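Local structure of globin II, extracellular (Lumbricus terrestris, 1X9F) at residues 112-117 and 129-134. The protein probably carries oxygen as one of the haem-bearing globin subunits of the earthworm's giant extracellular haemoglobin, erythrocruorin. Numbering follows the deposited sequence.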
# COMPACT_ATOMS: atom_id res chain seq x y z
N ALA B 112 -1.15 18.72 45.81
CA ALA B 112 -2.07 17.87 45.09
C ALA B 112 -1.73 17.79 43.61
O ALA B 112 -1.63 16.69 43.05
CB ALA B 112 -3.50 18.35 45.30
N ILE B 113 -1.54 18.95 42.97
CA ILE B 113 -1.10 18.99 41.57
C ILE B 113 0.13 18.11 41.38
O ILE B 113 0.14 17.25 40.49
CB ILE B 113 -0.77 20.43 41.11
CG1 ILE B 113 -2.02 21.29 41.04
CG2 ILE B 113 -0.09 20.41 39.74
CD1 ILE B 113 -1.70 22.77 40.85
N LEU B 114 1.15 18.32 42.21
CA LEU B 114 2.39 17.58 42.09
C LEU B 114 2.19 16.09 42.28
O LEU B 114 2.85 15.28 41.64
CB LEU B 114 3.43 18.10 43.08
CG LEU B 114 4.41 19.14 42.52
CD1 LEU B 114 3.69 20.32 41.87
CD2 LEU B 114 5.29 19.63 43.65
N HIS B 115 1.24 15.75 43.13
CA HIS B 115 0.98 14.38 43.47
C HIS B 115 0.31 13.63 42.32
O HIS B 115 0.72 12.53 41.96
CB HIS B 115 0.07 14.36 44.68
CG HIS B 115 -0.33 13.00 45.10
ND1 HIS B 115 0.57 12.09 45.61
CD2 HIS B 115 -1.53 12.38 45.08
CE1 HIS B 115 -0.06 10.97 45.89
NE2 HIS B 115 -1.33 11.11 45.58
N VAL B 116 -0.73 14.25 41.78
CA VAL B 116 -1.47 13.68 40.67
C VAL B 116 -0.58 13.63 39.42
O VAL B 116 -0.56 12.62 38.73
CB VAL B 116 -2.80 14.44 40.44
CG1 VAL B 116 -3.56 13.86 39.27
CG2 VAL B 116 -3.66 14.39 41.70
N VAL B 117 0.17 14.70 39.17
CA VAL B 117 1.10 14.72 38.03
C VAL B 117 2.16 13.62 38.16
O VAL B 117 2.43 12.91 37.18
CB VAL B 117 1.72 16.13 37.81
CG1 VAL B 117 2.95 16.07 36.94
CG2 VAL B 117 0.68 17.06 37.19
N ALA B 129 11.11 21.20 39.77
CA ALA B 129 10.75 22.13 38.70
C ALA B 129 9.27 22.48 38.77
O ALA B 129 8.89 23.65 38.61
CB ALA B 129 11.12 21.55 37.34
N TRP B 130 8.42 21.49 39.02
CA TRP B 130 6.99 21.73 39.19
C TRP B 130 6.71 22.58 40.42
O TRP B 130 5.99 23.58 40.33
CB TRP B 130 6.21 20.41 39.29
CG TRP B 130 5.85 19.83 37.97
CD1 TRP B 130 6.64 19.05 37.18
CD2 TRP B 130 4.61 19.98 37.28
NE1 TRP B 130 5.96 18.70 36.04
CE2 TRP B 130 4.71 19.26 36.07
CE3 TRP B 130 3.41 20.66 37.56
CZ2 TRP B 130 3.67 19.18 35.14
CZ3 TRP B 130 2.37 20.58 36.64
CH2 TRP B 130 2.51 19.85 35.44
N ASP B 131 7.28 22.20 41.55
CA ASP B 131 7.09 22.93 42.80
C ASP B 131 7.39 24.42 42.62
O ASP B 131 6.61 25.29 43.04
CB ASP B 131 7.96 22.33 43.90
CG ASP B 131 7.71 22.95 45.24
OD1 ASP B 131 6.57 22.85 45.74
OD2 ASP B 131 8.59 23.57 45.88
N ALA B 132 8.52 24.70 41.97
CA ALA B 132 8.97 26.06 41.75
C ALA B 132 8.01 26.84 40.85
O ALA B 132 7.70 28.00 41.12
CB ALA B 132 10.36 26.05 41.16
N CYS B 133 7.56 26.20 39.77
CA CYS B 133 6.70 26.84 38.79
C CYS B 133 5.26 27.00 39.26
O CYS B 133 4.61 27.99 38.93
CB CYS B 133 6.79 26.12 37.45
SG CYS B 133 8.34 26.48 36.57
N ILE B 134 4.74 26.04 40.04
CA ILE B 134 3.41 26.20 40.63
C ILE B 134 3.41 27.34 41.66
O ILE B 134 2.46 28.13 41.73
CB ILE B 134 2.86 24.87 41.23
CG1 ILE B 134 2.74 23.77 40.16
CG2 ILE B 134 1.50 25.10 41.90
CD1 ILE B 134 1.90 24.14 38.94
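Ile113 sends its two branches to different partners on helix 127-142: CG2, held anti to the backbone N, lies 4.0 Å from Trp130 CZ3, and CD1 meets Ile134 CG2 tip to tip at 4.1 Å. The haem is close by, about 5 Å from the Ile113 side chain. Leu114 and Trp130 slide past each other in opposite directions, with Leu114 CD1 3.6 Å from Trp130 CB and also touching Ile134 CG1. Its other methyl, CD2, rests against Asp131 CB at 3.8 Å, while the Asp131 carboxylate forms a salt bridge to Lys110, one turn before Leu114. These residues belong to the last two helices of the globin fold, G and H, which run antiparallel as a hairpin; the N-to-C directions of the two segments are 145° apart and their axes approach to 10.2 Å. Val117 covers one face of the indole: CG1, lying toward the rim, makes a CH-pi contact, 3.9 Å from the centroid of the Trp130 six-membered ring and 23° off its normal, while CG2 sits 3.8 Å from Trp130 CH2. Trp130 NE1 hydrogen-bonds to Glu15 of helix 6-20, and Val12 and Trp16 of the same helix also touch Trp130.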